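Local coordinates for K Homology domain-containing protein (Aeropyrum pernix, PDB 1TUA) that is of unknown function but carries two KH folds in one chain and, as KH domains generally do, probably binds RNA, at residues Glu13-Val18 and Ile37-Glu42; Val8-Glu13 and Glu65-Ile70; Gly23-Glu28 and Lys78-Leu83; Val46-Glu51 and Met61-Val66. All blocks are in the same frame, centred on the assembly; numbering follows the deposited sequence.

In the fold
The four contacts gather in and around the N-terminal KH fold. Interactions 1 and 2 have centres about 8 Å apart and are joined by a hydrogen bond, R14 NE to I70 O at 2.8 Å, which links the chain at R14 to helix 57-72. Interactions 2 and 4 both use helix 57-72, on neighbouring strands: V8 N bonds V46 O at 2.7 Å, and their centres lie about 11 Å apart. The centre of interaction 3 lies about 11 Å from those of both. It brings helix 24-33 against the chain after helix 57-72, where K62 NZ holds L82 O at 3.1 Å. Interaction 1, its centre about 18 Å from that of the chain, lies on strand 35-40, outermost in its sheet.

Interaction 1 (Glu13-Val18 and Ile37-Glu42); sequences ERLGAV and ITVDTE
L15 and T41 bring the two backbones closest, with CA atoms 7.6 Å apart, and no hydrogen bond crosses the gap. L15 opens the short helix 15-19, whose first turn is marked by V18 N bonding R14 O at 3.1 Å. On the other segment, strand 35-40 ends at D40, and T41 and E42 take up helical backbone angles in the turn towards strand 45-50; D40 OD1 accepts the N-H of N43 there.

L15 carries the whole contact, its two methyls having different nearest partners. Its CG stands anti to the backbone N (chi1 -164°), which sends the fork across to the strand. CD1 meets V39 CG1 at 3.9 Å, the two side chains reaching toward each other tip to tip. CD2 lies instead over the backbone of the turn, 3.7 Å from T41 CA, with T41 CB at 4.1 Å. T41 meets the leucine mainly through these two carbons. V10 and S44 also touch L15, while V18 of the same helix touches V67 of helix 57-72, to which R14 NE is bonded at I70 O.

Helix 15-19 precedes the GxxG loop of a type I KH fold, and this contact sets it against the end of an edge strand. With 143 Å² buried in all, and closest approaches that are carbon to carbon, the attachment is a small, largely apolar one at the protein surface, resting on van der Waals contact with no hydrogen bond across it.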
loop_
_atom_site.group_PDB
_atom_site.type_symbol
_atom_site.label_atom_id
_atom_site.label_comp_id
_atom_site.label_asym_id
_atom_site.label_seq_id
_atom_site.Cartn_x
_atom_site.Cartn_y
_atom_site.Cartn_z
ATOM N N GLU A 13 1.186 -9.522 -14.815
ATOM C CA GLU A 13 2.177 -10.337 -14.120
ATOM C C GLU A 13 1.839 -10.600 -12.650
ATOM O O GLU A 13 2.541 -11.353 -11.973
ATOM C CB GLU A 13 3.562 -9.676 -14.217
ATOM C CG GLU A 13 3.659 -8.306 -13.545
ATOM C CD GLU A 13 3.405 -7.133 -14.493
ATOM O OE1 GLU A 13 2.491 -7.212 -15.351
ATOM O OE2 GLU A 13 4.123 -6.115 -14.366
ATOM N N ARG A 14 0.766 -9.990 -12.153
ATOM C CA ARG A 14 0.375 -10.187 -10.761
ATOM C C ARG A 14 -0.990 -10.848 -10.604
ATOM O O ARG A 14 -1.440 -11.084 -9.485
ATOM C CB ARG A 14 0.368 -8.847 -10.012
ATOM C CG ARG A 14 1.734 -8.220 -9.856
ATOM C CD ARG A 14 2.593 -9.065 -8.954
ATOM N NE ARG A 14 2.192 -8.938 -7.554
ATOM C CZ ARG A 14 2.576 -9.762 -6.587
ATOM N NH1 ARG A 14 3.371 -10.788 -6.863
ATOM N NH2 ARG A 14 2.177 -9.552 -5.341
ATOM N N LEU A 15 -1.648 -11.166 -11.717
ATOM C CA LEU A 15 -2.976 -11.775 -11.646
ATOM C C LEU A 15 -2.952 -13.096 -10.883
ATOM O O LEU A 15 -3.896 -13.428 -10.164
ATOM C CB LEU A 15 -3.541 -11.978 -13.054
ATOM C CG LEU A 15 -5.045 -12.239 -13.122
ATOM C CD1 LEU A 15 -5.812 -11.109 -12.428
ATOM C CD2 LEU A 15 -5.472 -12.357 -14.576
ATOM N N GLY A 16 -1.863 -13.847 -11.030
ATOM C CA GLY A 16 -1.753 -15.107 -10.320
ATOM C C GLY A 16 -1.654 -14.903 -8.817
ATOM O O GLY A 16 -2.156 -15.710 -8.030
ATOM N N ALA A 17 -1.001 -13.818 -8.411
ATOM C CA ALA A 17 -0.848 -13.530 -6.992
ATOM C C ALA A 17 -2.187 -13.110 -6.398
ATOM O O ALA A 17 -2.475 -13.400 -5.236
ATOM C CB ALA A 17 0.192 -12.429 -6.787
ATOM N N VAL A 18 -2.997 -12.420 -7.194
ATOM C CA VAL A 18 -4.304 -11.967 -6.738
ATOM C C VAL A 18 -5.260 -13.148 -6.568
ATOM O O VAL A 18 -6.001 -13.229 -5.588
ATOM C CB VAL A 18 -4.911 -10.957 -7.730
ATOM C CG1 VAL A 18 -6.370 -10.669 -7.362
ATOM C CG2 VAL A 18 -4.098 -9.672 -7.711
ATOM N N ILE A 37 -15.672 -11.864 -5.790
ATOM C CA ILE A 37 -14.669 -11.341 -6.693
ATOM C C ILE A 37 -14.617 -12.174 -7.964
ATOM O O ILE A 37 -14.433 -13.391 -7.917
ATOM C CB ILE A 37 -13.286 -11.346 -6.014
ATOM C CG1 ILE A 37 -13.334 -10.489 -4.751
ATOM C CG2 ILE A 37 -12.229 -10.824 -6.968
ATOM C CD1 ILE A 37 -12.038 -10.497 -3.953
ATOM N N THR A 38 -14.792 -11.512 -9.099
ATOM C CA THR A 38 -14.757 -12.197 -10.380
ATOM C C THR A 38 -13.538 -11.704 -11.154
ATOM O O THR A 38 -13.216 -10.510 -11.150
ATOM C CB THR A 38 -16.045 -11.935 -11.177
ATOM O OG1 THR A 38 -16.191 -10.529 -11.391
ATOM C CG2 THR A 38 -17.252 -12.437 -10.407
ATOM N N VAL A 39 -12.859 -12.639 -11.805
ATOM C CA VAL A 39 -11.656 -12.329 -12.554
ATOM C C VAL A 39 -11.831 -12.457 -14.063
ATOM O O VAL A 39 -12.429 -13.414 -14.552
ATOM C CB VAL A 39 -10.505 -13.257 -12.119
ATOM C CG1 VAL A 39 -9.227 -12.883 -12.852
ATOM C CG2 VAL A 39 -10.313 -13.175 -10.616
ATOM N N ASP A 40 -11.311 -11.473 -14.787
ATOM C CA ASP A 40 -11.350 -11.457 -16.245
ATOM C C ASP A 40 -9.882 -11.607 -16.645
ATOM O O ASP A 40 -9.181 -10.608 -16.807
ATOM C CB ASP A 40 -11.888 -10.116 -16.739
ATOM C CG ASP A 40 -11.998 -10.049 -18.252
ATOM O OD1 ASP A 40 -11.137 -10.633 -18.950
ATOM O OD2 ASP A 40 -12.942 -9.396 -18.743
ATOM N N THR A 41 -9.416 -12.846 -16.795
ATOM C CA THR A 41 -8.014 -13.086 -17.131
ATOM C C THR A 41 -7.561 -12.438 -18.433
ATOM O O THR A 41 -6.465 -11.880 -18.510
ATOM C CB THR A 41 -7.701 -14.591 -17.216
ATOM O OG1 THR A 41 -8.402 -15.158 -18.323
ATOM C CG2 THR A 41 -8.124 -15.296 -15.945
ATOM N N GLU A 42 -8.402 -12.512 -19.457
ATOM C CA GLU A 42 -8.059 -11.935 -20.749
ATOM C C GLU A 42 -7.816 -10.430 -20.685
ATOM O O GLU A 42 -6.962 -9.905 -21.401
ATOM C CB GLU A 42 -9.159 -12.262 -21.757
ATOM C CG GLU A 42 -9.170 -13.733 -22.154
ATOM C CD GLU A 42 -10.450 -14.150 -22.856
ATOM O OE1 GLU A 42 -10.868 -13.456 -23.811
ATOM O OE2 GLU A 42 -11.035 -15.180 -22.451
#

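Interaction 2 (Val8-Glu13 and Glu65-Ile70); sequences VKVKPE and EVVKAI
V10, which packs on V67 with its side chain, has a carbonyl oxygen gripped by two side chains: K9 NZ donates to V10 O at 2.8 Å, and S44 OG bonds the same atom. The lysine chain, bent at chi2 and chi4, folds forward along the segment to this carbonyl of the next residue. Its ammonium stands above the carbonyl plane, 47° out of it and with a C=O...N angle of 132°, so the bond does not follow a lone pair. A weak bond from the same nitrogen to S44 O adds a further tie just past the end of strand 6-9, where the backbones of V10 and S44 are also paired.

Apart from these polar bonds, the contact is made mainly of valines. V67 projects from helix 57-72 and offers one methyl, CG1, to two partners on the sheet side. V8 CG1 comes within 3.6 Å of it, the two side chains crossing obliquely, and V10 CG2 lies 3.8 Å from it, at about a right angle. V8 CG1 lies beside its own carbonyl carbon (chi1 -178°), a setting that also brings it to the helix backbone, 4.1 Å from K68 N.

This is the sheet-to-helix interface of a type I KH fold: strand 6-9, the first of the domain, lies under the C-terminal helix of its beta-alpha-alpha-beta-beta-alpha order. V10 continues the apolar surface to helix 15-19 through L15 and V18. K68 lends its CB, 4.4 Å from V8 CG1, while its extended chain leads away from the strand. Past the strand, K11 NZ forms a salt bridge with E137 OE1 of the second KH fold.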
loop_
_atom_site.group_PDB
_atom_site.type_symbol
_atom_site.label_atom_id
_atom_site.label_comp_id
_atom_site.label_asym_id
_atom_site.label_seq_id
_atom_site.Cartn_x
_atom_site.Cartn_y
_atom_site.Cartn_z
ATOM N N VAL A 8 -11.076 -3.360 -10.625
ATOM C CA VAL A 8 -9.680 -3.129 -10.296
ATOM C C VAL A 8 -8.793 -3.717 -11.391
ATOM O O VAL A 8 -8.785 -4.931 -11.610
ATOM C CB VAL A 8 -9.313 -3.790 -8.947
ATOM C CG1 VAL A 8 -7.858 -3.501 -8.599
ATOM C CG2 VAL A 8 -10.240 -3.287 -7.858
ATOM N N LYS A 9 -8.062 -2.850 -12.086
ATOM C CA LYS A 9 -7.163 -3.309 -13.137
ATOM C C LYS A 9 -5.949 -3.898 -12.439
ATOM O O LYS A 9 -5.365 -3.264 -11.566
ATOM C CB LYS A 9 -6.730 -2.144 -14.028
ATOM C CG LYS A 9 -5.801 -2.551 -15.175
ATOM C CD LYS A 9 -6.499 -3.487 -16.162
ATOM C CE LYS A 9 -5.528 -4.043 -17.196
ATOM N NZ LYS A 9 -4.436 -4.828 -16.553
ATOM N N VAL A 10 -5.573 -5.114 -12.809
ATOM C CA VAL A 10 -4.424 -5.759 -12.185
ATOM C C VAL A 10 -3.292 -5.944 -13.193
ATOM O O VAL A 10 -3.537 -6.271 -14.353
ATOM C CB VAL A 10 -4.828 -7.141 -11.593
ATOM C CG1 VAL A 10 -3.604 -7.877 -11.076
ATOM C CG2 VAL A 10 -5.839 -6.939 -10.460
ATOM N N LYS A 11 -2.056 -5.705 -12.759
ATOM C CA LYS A 11 -0.911 -5.890 -13.645
ATOM C C LYS A 11 -0.963 -7.355 -14.068
ATOM O O LYS A 11 -1.076 -8.244 -13.228
ATOM C CB LYS A 11 0.397 -5.596 -12.906
ATOM C CG LYS A 11 0.539 -4.146 -12.432
ATOM C CD LYS A 11 1.922 -3.889 -11.804
ATOM C CE LYS A 11 2.031 -2.501 -11.153
ATOM N NZ LYS A 11 1.959 -1.371 -12.128
ATOM N N PRO A 12 -0.898 -7.628 -15.378
ATOM C CA PRO A 12 -0.951 -9.015 -15.859
ATOM C C PRO A 12 -0.029 -9.979 -15.110
ATOM O O PRO A 12 -0.418 -11.106 -14.798
ATOM C CB PRO A 12 -0.579 -8.881 -17.337
ATOM C CG PRO A 12 -1.126 -7.536 -17.692
ATOM C CD PRO A 12 -0.721 -6.689 -16.499
ATOM N N GLU A 13 1.186 -9.522 -14.815
ATOM C CA GLU A 13 2.177 -10.337 -14.120
ATOM C C GLU A 13 1.839 -10.600 -12.650
ATOM O O GLU A 13 2.541 -11.353 -11.973
ATOM C CB GLU A 13 3.562 -9.676 -14.217
ATOM C CG GLU A 13 3.659 -8.306 -13.545
ATOM C CD GLU A 13 3.405 -7.133 -14.493
ATOM O OE1 GLU A 13 2.491 -7.212 -15.351
ATOM O OE2 GLU A 13 4.123 -6.115 -14.366
ATOM N N GLU A 65 -9.056 -2.660 -2.150
ATOM C CA GLU A 65 -7.733 -2.124 -1.833
ATOM C C GLU A 65 -6.728 -3.257 -1.686
ATOM O O GLU A 65 -5.578 -3.121 -2.088
ATOM C CB GLU A 65 -7.775 -1.282 -0.556
ATOM C CG GLU A 65 -8.505 0.034 -0.738
ATOM C CD GLU A 65 -7.808 0.956 -1.725
ATOM O OE1 GLU A 65 -6.813 1.606 -1.345
ATOM O OE2 GLU A 65 -8.248 1.027 -2.891
ATOM N N VAL A 66 -7.161 -4.379 -1.125
ATOM C CA VAL A 66 -6.263 -5.522 -0.981
ATOM C C VAL A 66 -5.821 -5.979 -2.373
ATOM O O VAL A 66 -4.638 -6.232 -2.611
ATOM C CB VAL A 66 -6.951 -6.689 -0.252
ATOM C CG1 VAL A 66 -6.082 -7.938 -0.326
ATOM C CG2 VAL A 66 -7.210 -6.305 1.195
ATOM N N VAL A 67 -6.775 -6.082 -3.293
ATOM C CA VAL A 67 -6.457 -6.490 -4.662
ATOM C C VAL A 67 -5.466 -5.512 -5.300
ATOM O O VAL A 67 -4.500 -5.921 -5.942
ATOM C CB VAL A 67 -7.728 -6.555 -5.532
ATOM C CG1 VAL A 67 -7.343 -6.734 -7.004
ATOM C CG2 VAL A 67 -8.615 -7.712 -5.066
ATOM N N LYS A 68 -5.712 -4.219 -5.128
ATOM C CA LYS A 68 -4.826 -3.212 -5.696
ATOM C C LYS A 68 -3.427 -3.339 -5.102
ATOM O O LYS A 68 -2.435 -3.246 -5.822
ATOM C CB LYS A 68 -5.380 -1.807 -5.439
ATOM C CG LYS A 68 -4.485 -0.696 -5.970
ATOM C CD LYS A 68 -5.066 0.680 -5.661
ATOM C CE LYS A 68 -4.151 1.800 -6.165
ATOM N NZ LYS A 68 -4.640 3.165 -5.771
ATOM N N ALA A 69 -3.352 -3.561 -3.792
ATOM C CA ALA A 69 -2.066 -3.705 -3.108
ATOM C C ALA A 69 -1.264 -4.909 -3.629
ATOM O O ALA A 69 -0.041 -4.834 -3.774
ATOM C CB ALA A 69 -2.286 -3.824 -1.595
ATOM N N ILE A 70 -1.944 -6.020 -3.902
ATOM C CA ILE A 70 -1.261 -7.206 -4.424
ATOM C C ILE A 70 -0.776 -6.926 -5.846
ATOM O O ILE A 70 0.333 -7.311 -6.228
ATOM C CB ILE A 70 -2.197 -8.437 -4.416
ATOM C CG1 ILE A 70 -2.527 -8.804 -2.964
ATOM C CG2 ILE A 70 -1.541 -9.616 -5.163
ATOM C CD1 ILE A 70 -3.623 -9.841 -2.826
#

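Interaction 3 (Gly23-Glu28 and Lys78-Leu83); sequences GEVKAE and KAFRLL
V25 and E28, one turn apart on helix 24-33, receive the ring of F80 just beyond the GxxG loop of the first KH fold, whose second glycine, G23, is the N-cap of that helix. The cap leads into regular helical bonding, A27 N reaching G23 O at 3.0 Å.

F80 points its ring at the helix by its far end. CZ is the atom that touches, lying 4.1 Å from E28 CG and 4.4 Å from V25 CG1. Both carbons approach the ring obliquely. The first torsion of the phenylalanine (chi1 -69°) places CG beside the backbone N and directs the ring at helix 24-33.

E28 takes part through its aliphatic carbon. The chain bends at chi2 (54°), and the carboxylate plane stands 71° from that of the ring; its oxygen OE1 is engaged in a salt bridge with R31 NH1 on the same helix.

The chain carrying F80 follows helix 57-72, the last helix of the type I KH order, and residues 80-83 form a 3-10 segment, with L83 N bonding F80 O at 2.9 Å. I29 and R32 extend the bed for the ring along helix 24-33, and L83 touches R32 and T33 further on. From the other side of this turn R81 reaches into the second KH fold, where its cation lies against Y130.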
loop_
_atom_site.group_PDB
_atom_site.type_symbol
_atom_site.label_atom_id
_atom_site.label_comp_id
_atom_site.label_asym_id
_atom_site.label_seq_id
_atom_site.Cartn_x
_atom_site.Cartn_y
_atom_site.Cartn_z
ATOM N N GLY A 23 -7.095 -20.470 -6.345
ATOM C CA GLY A 23 -7.967 -19.364 -5.969
ATOM C C GLY A 23 -8.060 -19.089 -4.475
ATOM O O GLY A 23 -8.985 -18.421 -4.018
ATOM N N GLU A 24 -7.090 -19.579 -3.713
ATOM C CA GLU A 24 -7.096 -19.400 -2.265
ATOM C C GLU A 24 -7.008 -17.951 -1.781
ATOM O O GLU A 24 -7.559 -17.622 -0.732
ATOM C CB GLU A 24 -5.962 -20.212 -1.632
ATOM C CG GLU A 24 -4.575 -19.857 -2.153
ATOM C CD GLU A 24 -3.478 -20.672 -1.488
ATOM O OE1 GLU A 24 -3.649 -21.909 -1.375
ATOM O OE2 GLU A 24 -2.450 -20.079 -1.088
ATOM N N VAL A 25 -6.315 -17.093 -2.527
ATOM C CA VAL A 25 -6.186 -15.699 -2.118
ATOM C C VAL A 25 -7.483 -14.929 -2.320
ATOM O O VAL A 25 -7.975 -14.282 -1.386
ATOM C CB VAL A 25 -5.035 -14.979 -2.860
ATOM C CG1 VAL A 25 -5.076 -13.475 -2.562
ATOM C CG2 VAL A 25 -3.698 -15.550 -2.408
ATOM N N LYS A 26 -8.063 -14.993 -3.515
ATOM C CA LYS A 26 -9.315 -14.269 -3.711
ATOM C C LYS A 26 -10.393 -14.873 -2.811
ATOM O O LYS A 26 -11.271 -14.159 -2.328
ATOM C CB LYS A 26 -9.764 -14.292 -5.177
ATOM C CG LYS A 26 -10.291 -15.607 -5.670
ATOM C CD LYS A 26 -11.043 -15.422 -6.979
ATOM C CE LYS A 26 -11.731 -16.710 -7.381
ATOM N NZ LYS A 26 -12.662 -16.508 -8.521
ATOM N N ALA A 27 -10.321 -16.181 -2.573
ATOM C CA ALA A 27 -11.296 -16.846 -1.706
ATOM C C ALA A 27 -11.221 -16.285 -0.290
ATOM O O ALA A 27 -12.247 -16.056 0.343
ATOM C CB ALA A 27 -11.047 -18.342 -1.673
ATOM N N GLU A 28 -10.003 -16.076 0.205
ATOM C CA GLU A 28 -9.804 -15.542 1.547
ATOM C C GLU A 28 -10.279 -14.091 1.622
ATOM O O GLU A 28 -10.870 -13.679 2.625
ATOM C CB GLU A 28 -8.326 -15.639 1.939
ATOM C CG GLU A 28 -8.021 -15.291 3.392
ATOM C CD GLU A 28 -8.854 -16.094 4.385
ATOM O OE1 GLU A 28 -9.314 -17.208 4.041
ATOM O OE2 GLU A 28 -9.039 -15.615 5.525
ATOM N N LYS A 78 0.858 -9.438 3.337
ATOM C CA LYS A 78 1.045 -8.054 3.761
ATOM C C LYS A 78 -0.151 -7.206 3.340
ATOM O O LYS A 78 -0.612 -6.348 4.095
ATOM C CB LYS A 78 2.331 -7.480 3.170
ATOM C CG LYS A 78 3.591 -8.009 3.834
ATOM C CD LYS A 78 4.838 -7.501 3.130
ATOM C CE LYS A 78 6.111 -7.844 3.898
ATOM N NZ LYS A 78 6.172 -7.130 5.196
ATOM N N ALA A 79 -0.662 -7.456 2.137
ATOM C CA ALA A 79 -1.811 -6.707 1.622
ATOM C C ALA A 79 -3.052 -6.834 2.513
ATOM O O ALA A 79 -3.840 -5.895 2.612
ATOM C CB ALA A 79 -2.142 -7.171 0.201
ATOM N N PHE A 80 -3.232 -7.988 3.155
ATOM C CA PHE A 80 -4.391 -8.206 4.026
ATOM C C PHE A 80 -4.477 -7.192 5.163
ATOM O O PHE A 80 -5.530 -7.019 5.780
ATOM C CB PHE A 80 -4.377 -9.620 4.616
ATOM C CG PHE A 80 -4.627 -10.707 3.607
ATOM C CD1 PHE A 80 -5.480 -10.499 2.528
ATOM C CD2 PHE A 80 -4.039 -11.963 3.762
ATOM C CE1 PHE A 80 -5.753 -11.526 1.613
ATOM C CE2 PHE A 80 -4.306 -12.997 2.854
ATOM C CZ PHE A 80 -5.166 -12.774 1.777
ATOM N N ARG A 81 -3.364 -6.519 5.439
ATOM C CA ARG A 81 -3.339 -5.509 6.490
ATOM C C ARG A 81 -4.357 -4.415 6.184
ATOM O O ARG A 81 -4.871 -3.761 7.089
ATOM C CB ARG A 81 -1.936 -4.901 6.599
ATOM C CG ARG A 81 -1.830 -3.721 7.564
ATOM C CD ARG A 81 -0.383 -3.302 7.753
ATOM N NE ARG A 81 -0.270 -2.087 8.554
ATOM C CZ ARG A 81 0.875 -1.624 9.049
ATOM N NH1 ARG A 81 2.006 -2.280 8.826
ATOM N NH2 ARG A 81 0.886 -0.505 9.764
ATOM N N LEU A 82 -4.648 -4.225 4.902
ATOM C CA LEU A 82 -5.598 -3.209 4.471
ATOM C C LEU A 82 -7.033 -3.504 4.894
ATOM O O LEU A 82 -7.909 -2.646 4.765
ATOM C CB LEU A 82 -5.507 -3.022 2.949
ATOM C CG LEU A 82 -4.234 -2.272 2.516
ATOM C CD1 LEU A 82 -3.980 -2.459 1.031
ATOM C CD2 LEU A 82 -4.372 -0.800 2.860
ATOM N N LEU A 83 -7.268 -4.711 5.401
ATOM C CA LEU A 83 -8.596 -5.091 5.870
ATOM C C LEU A 83 -8.782 -4.569 7.288
ATOM O O LEU A 83 -9.894 -4.533 7.807
ATOM C CB LEU A 83 -8.762 -6.617 5.872
ATOM C CG LEU A 83 -8.840 -7.314 4.511
ATOM C CD1 LEU A 83 -9.142 -8.787 4.727
ATOM C CD2 LEU A 83 -9.933 -6.675 3.652
#

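Interaction 4 (Val46-Glu51 and Met61-Val66); sequences VIVEPE and MKAAEV
V48 divides its two methyls between consecutive residues of helix 57-72, A63 and A64. CG1, turned opposite the backbone N (chi1 -175°), meets A63 CB at 3.9 Å, methyl against methyl. CG2 goes to the next residue and rests against the helix backbone, 4.1 Å from A64 CA, with A64 CB slightly farther at 4.3 Å. A63 directs its CB at the strand, whereas A64 presents its CA first.

The small alanine side chains let the helix come close: V48 and A64 have CA atoms 6.3 Å apart. All three touching residues are buried, and no hydrogen bond crosses between strand and helix. The helix bonds along its own axis, E65 N to M61 O at 2.9 Å, whereas strand 45-50 pairs with its neighbours, V48 with I6 and E49 with V36.

Other side chains close round this meeting point. T35 touches both V48 and A63, and I29 and T33 of helix 24-33 border A63. A64 lies over I6 and V8 of strand 6-9, and at the sheet's outer surface E49 OE2 forms a salt bridge with R5 NE.

Strand 45-50 is the middle one of three antiparallel strands in the order 1-3-2, so V48 sits at the centre of the sheet. A C-terminal helix laid over such a sheet, with helix 24-33 beside it, is the core packing of the type I KH fold.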
loop_
_atom_site.group_PDB
_atom_site.type_symbol
_atom_site.label_atom_id
_atom_site.label_comp_id
_atom_site.label_asym_id
_atom_site.label_seq_id
_atom_site.Cartn_x
_atom_site.Cartn_y
_atom_site.Cartn_z
ATOM N N VAL A 46 -10.302 -7.259 -12.369
ATOM C CA VAL A 46 -10.997 -7.935 -11.290
ATOM C C VAL A 46 -12.217 -7.093 -10.918
ATOM O O VAL A 46 -12.159 -5.865 -10.946
ATOM C CB VAL A 46 -10.044 -8.102 -10.077
ATOM C CG1 VAL A 46 -10.817 -8.535 -8.837
ATOM C CG2 VAL A 46 -8.954 -9.131 -10.426
ATOM N N ILE A 47 -13.333 -7.746 -10.619
ATOM C CA ILE A 47 -14.539 -7.025 -10.228
ATOM C C ILE A 47 -14.922 -7.462 -8.818
ATOM O O ILE A 47 -15.063 -8.653 -8.546
ATOM C CB ILE A 47 -15.719 -7.322 -11.177
ATOM C CG1 ILE A 47 -15.294 -7.059 -12.623
ATOM C CG2 ILE A 47 -16.917 -6.451 -10.800
ATOM C CD1 ILE A 47 -16.344 -7.421 -13.646
ATOM N N VAL A 48 -15.078 -6.489 -7.927
ATOM C CA VAL A 48 -15.441 -6.762 -6.543
ATOM C C VAL A 48 -16.886 -6.321 -6.314
ATOM O O VAL A 48 -17.242 -5.185 -6.611
ATOM C CB VAL A 48 -14.520 -5.994 -5.562
ATOM C CG1 VAL A 48 -14.842 -6.390 -4.133
ATOM C CG2 VAL A 48 -13.049 -6.284 -5.884
ATOM N N GLU A 49 -17.711 -7.233 -5.804
ATOM C CA GLU A 49 -19.114 -6.946 -5.531
ATOM C C GLU A 49 -19.494 -7.452 -4.148
ATOM O O GLU A 49 -18.867 -8.362 -3.617
ATOM C CB GLU A 49 -20.030 -7.676 -6.512
ATOM C CG GLU A 49 -19.741 -7.502 -7.975
ATOM C CD GLU A 49 -20.646 -8.395 -8.801
ATOM O OE1 GLU A 49 -20.751 -9.594 -8.461
ATOM O OE2 GLU A 49 -21.251 -7.908 -9.778
ATOM N N PRO A 50 -20.541 -6.870 -3.551
ATOM C CA PRO A 50 -20.964 -7.331 -2.227
ATOM C C PRO A 50 -21.778 -8.613 -2.442
ATOM O O PRO A 50 -22.401 -8.777 -3.495
ATOM C CB PRO A 50 -21.823 -6.174 -1.718
ATOM C CG PRO A 50 -22.455 -5.655 -2.983
ATOM C CD PRO A 50 -21.301 -5.675 -3.968
ATOM N N GLU A 51 -21.767 -9.525 -1.475
ATOM C CA GLU A 51 -22.536 -10.763 -1.627
ATOM C C GLU A 51 -24.022 -10.507 -1.353
ATOM O O GLU A 51 -24.879 -11.275 -1.792
ATOM C CB GLU A 51 -22.005 -11.849 -0.684
ATOM C CG GLU A 51 -22.170 -11.543 0.797
ATOM C CD GLU A 51 -21.548 -12.606 1.697
ATOM O OE1 GLU A 51 -20.679 -13.371 1.230
ATOM O OE2 GLU A 51 -21.916 -12.664 2.888
ATOM N N MET A 61 -14.848 -1.659 -0.381
ATOM C CA MET A 61 -13.695 -0.821 -0.664
ATOM C C MET A 61 -12.378 -1.442 -0.187
ATOM O O MET A 61 -11.393 -1.454 -0.923
ATOM C CB MET A 61 -13.926 0.570 -0.049
ATOM C CG MET A 61 -15.086 1.328 -0.723
ATOM S SD MET A 61 -15.641 2.844 0.116
ATOM C CE MET A 61 -14.261 3.869 -0.119
ATOM N N LYS A 62 -12.350 -1.979 1.029
ATOM C CA LYS A 62 -11.112 -2.588 1.525
ATOM C C LYS A 62 -10.759 -3.852 0.741
ATOM O O LYS A 62 -9.588 -4.142 0.522
ATOM C CB LYS A 62 -11.223 -2.891 3.021
ATOM C CG LYS A 62 -11.165 -1.640 3.887
ATOM C CD LYS A 62 -11.144 -1.978 5.374
ATOM C CE LYS A 62 -10.833 -0.742 6.216
ATOM N NZ LYS A 62 -9.444 -0.239 5.995
ATOM N N ALA A 63 -11.771 -4.607 0.322
ATOM C CA ALA A 63 -11.531 -5.808 -0.473
ATOM C C ALA A 63 -10.811 -5.377 -1.758
ATOM O O ALA A 63 -9.845 -6.014 -2.195
ATOM C CB ALA A 63 -12.860 -6.491 -0.819
ATOM N N ALA A 64 -11.288 -4.284 -2.354
ATOM C CA ALA A 64 -10.696 -3.760 -3.586
ATOM C C ALA A 64 -9.288 -3.217 -3.336
ATOM O O ALA A 64 -8.419 -3.304 -4.207
ATOM C CB ALA A 64 -11.584 -2.668 -4.165
ATOM N N GLU A 65 -9.056 -2.660 -2.150
ATOM C CA GLU A 65 -7.733 -2.124 -1.833
ATOM C C GLU A 65 -6.728 -3.257 -1.686
ATOM O O GLU A 65 -5.578 -3.121 -2.088
ATOM C CB GLU A 65 -7.775 -1.282 -0.556
ATOM C CG GLU A 65 -8.505 0.034 -0.738
ATOM C CD GLU A 65 -7.808 0.956 -1.725
ATOM O OE1 GLU A 65 -6.813 1.606 -1.345
ATOM O OE2 GLU A 65 -8.248 1.027 -2.891
ATOM N N VAL A 66 -7.161 -4.379 -1.125
ATOM C CA VAL A 66 -6.263 -5.522 -0.981
ATOM C C VAL A 66 -5.821 -5.979 -2.373
ATOM O O VAL A 66 -4.638 -6.232 -2.611
ATOM C CB VAL A 66 -6.951 -6.689 -0.252
ATOM C CG1 VAL A 66 -6.082 -7.938 -0.326
ATOM C CG2 VAL A 66 -7.210 -6.305 1.195
#